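Local coordinates for dihydroorotase (Campylobacter jejuni subsp. jejuni, PDB 3PNU), which probably catalyses the reversible, zinc-dependent cyclization of carbamoyl aspartate to dihydroorotate in pyrimidine biosynthesis, at residues K184-H189 with K312-K317. Residues are numbered along the deposited sequence; the frame is centred on the assembly and turned at random.
With ZN (zinc ion), chain C.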
loop_
_atom_site.group_PDB
_atom_site.type_symbol
_atom_site.label_atom_id
_atom_site.label_comp_id
_atom_site.label_asym_id
_atom_site.label_seq_id
_atom_site.Cartn_x
_atom_site.Cartn_y
_atom_site.Cartn_z
ATOM N N LYS A 184 8.356 -15.607 28.546
ATOM C CA LYS A 184 8.787 -14.381 27.909
ATOM C C LYS A 184 8.189 -14.409 26.521
ATOM O O LYS A 184 8.387 -15.366 25.760
ATOM C CB LYS A 184 10.307 -14.261 27.831
ATOM C CG LYS A 184 10.932 -13.930 29.151
ATOM C CD LYS A 184 12.451 -13.863 29.033
ATOM C CE LYS A 184 13.062 -13.720 30.397
ATOM N NZ LYS A 184 14.470 -14.146 30.369
ATOM N N ILE A 185 7.440 -13.364 26.203
ATOM C CA ILE A 185 6.780 -13.256 24.929
ATOM C C ILE A 185 7.303 -12.008 24.247
ATOM O O ILE A 185 7.081 -10.889 24.725
ATOM C CB ILE A 185 5.251 -13.170 25.099
ATOM C CG1 ILE A 185 4.725 -14.382 25.882
ATOM C CG2 ILE A 185 4.579 -13.074 23.759
ATOM C CD1 ILE A 185 3.222 -14.351 26.207
ATOM N N VAL A 186 8.007 -12.199 23.139
ATOM C CA VAL A 186 8.570 -11.069 22.411
ATOM C C VAL A 186 7.723 -10.749 21.188
ATOM O O VAL A 186 7.590 -11.562 20.277
ATOM C CB VAL A 186 10.037 -11.320 21.990
ATOM C CG1 VAL A 186 10.643 -10.057 21.354
ATOM C CG2 VAL A 186 10.846 -11.737 23.199
ATOM N N MET A 187 7.120 -9.562 21.215
ATOM C CA MET A 187 6.323 -9.061 20.113
ATOM C C MET A 187 7.324 -8.561 19.061
ATOM O O MET A 187 7.866 -7.464 19.188
ATOM C CB MET A 187 5.432 -7.907 20.600
ATOM C CG MET A 187 4.492 -8.289 21.755
ATOM S SD MET A 187 3.312 -7.010 22.238
ATOM C CE MET A 187 4.412 -5.697 22.735
ATOM N N GLU A 188 7.599 -9.372 18.043
ATOM C CA GLU A 188 8.565 -8.979 17.005
ATOM C C GLU A 188 8.113 -7.834 16.150
ATOM O O GLU A 188 6.910 -7.599 15.984
ATOM C CB GLU A 188 8.902 -10.160 16.104
ATOM C CG GLU A 188 9.633 -11.274 16.835
ATOM C CD GLU A 188 11.007 -10.837 17.364
ATOM O OE1 GLU A 188 11.622 -9.863 16.828
ATOM O OE2 GLU A 188 11.467 -11.492 18.315
ATOM N N HIS A 189 9.098 -7.132 15.581
ATOM C CA HIS A 189 8.877 -5.950 14.734
ATOM C C HIS A 189 7.550 -5.227 14.966
ATOM O O HIS A 189 6.667 -5.235 14.116
ATOM C CB HIS A 189 9.026 -6.290 13.263
ATOM C CG HIS A 189 8.334 -7.547 12.848
ATOM N ND1 HIS A 189 6.991 -7.760 13.052
ATOM C CD2 HIS A 189 8.795 -8.640 12.193
ATOM C CE1 HIS A 189 6.662 -8.951 12.578
ATOM N NE2 HIS A 189 7.734 -9.496 12.036
ATOM N N LYS A 312 20.581 -7.536 29.318
ATOM C CA LYS A 312 19.954 -7.559 30.639
ATOM C C LYS A 312 18.752 -8.516 30.704
ATOM O O LYS A 312 18.602 -9.257 31.661
ATOM C CB LYS A 312 19.534 -6.147 31.060
ATOM C CG LYS A 312 18.911 -6.124 32.434
ATOM C CD LYS A 312 18.688 -4.725 32.941
ATOM C CE LYS A 312 18.136 -4.762 34.359
ATOM N NZ LYS A 312 18.090 -3.389 34.923
ATOM N N ILE A 313 17.918 -8.498 29.666
ATOM C CA ILE A 313 16.738 -9.349 29.577
ATOM C C ILE A 313 17.052 -10.831 29.617
ATOM O O ILE A 313 16.347 -11.604 30.278
ATOM C CB ILE A 313 15.958 -9.045 28.284
ATOM C CG1 ILE A 313 15.287 -7.679 28.410
ATOM C CG2 ILE A 313 14.916 -10.147 28.011
ATOM C CD1 ILE A 313 14.679 -7.160 27.132
ATOM N N TYR A 314 18.109 -11.230 28.921
ATOM C CA TYR A 314 18.481 -12.648 28.846
ATOM C C TYR A 314 19.721 -13.054 29.661
ATOM O O TYR A 314 19.985 -14.241 29.785
ATOM C CB TYR A 314 18.699 -13.078 27.379
ATOM C CG TYR A 314 17.487 -12.941 26.495
ATOM C CD1 TYR A 314 17.351 -11.857 25.638
ATOM C CD2 TYR A 314 16.451 -13.881 26.532
ATOM C CE1 TYR A 314 16.246 -11.719 24.837
ATOM C CE2 TYR A 314 15.339 -13.741 25.734
ATOM C CZ TYR A 314 15.247 -12.652 24.880
ATOM O OH TYR A 314 14.147 -12.483 24.063
ATOM N N ASP A 315 20.457 -12.090 30.218
ATOM C CA ASP A 315 21.695 -12.364 30.989
ATOM C C ASP A 315 22.748 -12.936 30.098
ATOM O O ASP A 315 23.227 -14.040 30.320
ATOM C CB ASP A 315 21.479 -13.341 32.141
ATOM C CG ASP A 315 21.150 -12.659 33.437
ATOM O OD1 ASP A 315 21.621 -11.521 33.653
ATOM O OD2 ASP A 315 20.433 -13.284 34.248
ATOM N N LEU A 316 23.093 -12.193 29.069
ATOM C CA LEU A 316 24.098 -12.642 28.148
ATOM C C LEU A 316 25.472 -12.188 28.630
ATOM O O LEU A 316 25.600 -11.195 29.354
ATOM C CB LEU A 316 23.836 -12.070 26.761
ATOM C CG LEU A 316 22.462 -12.335 26.170
ATOM C CD1 LEU A 316 22.402 -11.645 24.827
ATOM C CD2 LEU A 316 22.156 -13.815 26.047
ATOM N N LYS A 317 26.487 -12.932 28.218
ATOM C CA LYS A 317 27.857 -12.621 28.532
ATOM C C LYS A 317 28.723 -12.924 27.323
ATOM O O LYS A 317 28.361 -13.770 26.503
ATOM C CB LYS A 317 28.304 -13.411 29.760
ATOM C CG LYS A 317 27.681 -12.867 31.008
ATOM C CD LYS A 317 28.273 -13.444 32.255
ATOM C CE LYS A 317 27.757 -12.673 33.443
ATOM N NZ LYS A 317 28.147 -11.241 33.364
HETATM ZN ZN ZN C . 7.905 -11.242 10.989
HETATM O O HOH W 1 9.060 -10.312 9.614
#
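Lys184 sets CG anti to its own carbonyl carbon (chi1 -75°) and then runs out almost fully extended, which carries its ammonium group across to the last turn of helix 299-314, where Ile313 and Tyr314 lie. Tyr314 likewise holds CG anti to its carbonyl carbon, and its hydroxyl end thereby comes nearer to Val186 than the direction of its CB would suggest. The polar link is one hydrogen bond, from Lys184 NZ to Ile313 O at 3.2 Å. The C=O...N angle is 149°, and the donor is tilted from the carbonyl plane. A carbonyl at a helix C-terminus carries partial negative charge, which probably suits a cationic donor; Asp315, with positive phi, already leaves the helix.

Deeper in, Val186 CG2 touches Tyr314 OH at 3.5 Å, a van der Waals contact between a methyl group and the phenol oxygen. Ile313 CG2 sits 3.7 Å above the plane of the Tyr314 ring, over its centre. Met257 of strand 256-258 touches Val186, Ile313 and Tyr314 alike, and Phe113 meets the Tyr314 ring edge-to-face. Ile185 points away and packs on helix 170-179 of the outer layer.

Farther along the same segment, His189 binds a zinc ion through NE2 at 2.0 Å, with a water, His155 and the carboxylated Lys116 completing the site. A parallel strand whose inward-facing side chains meet a helix end at the barrel's far end from the metals, while a histidine following toward its C-terminal side supplies a metal ligand, fits the TIM-barrel metallo-dependent hydrolases.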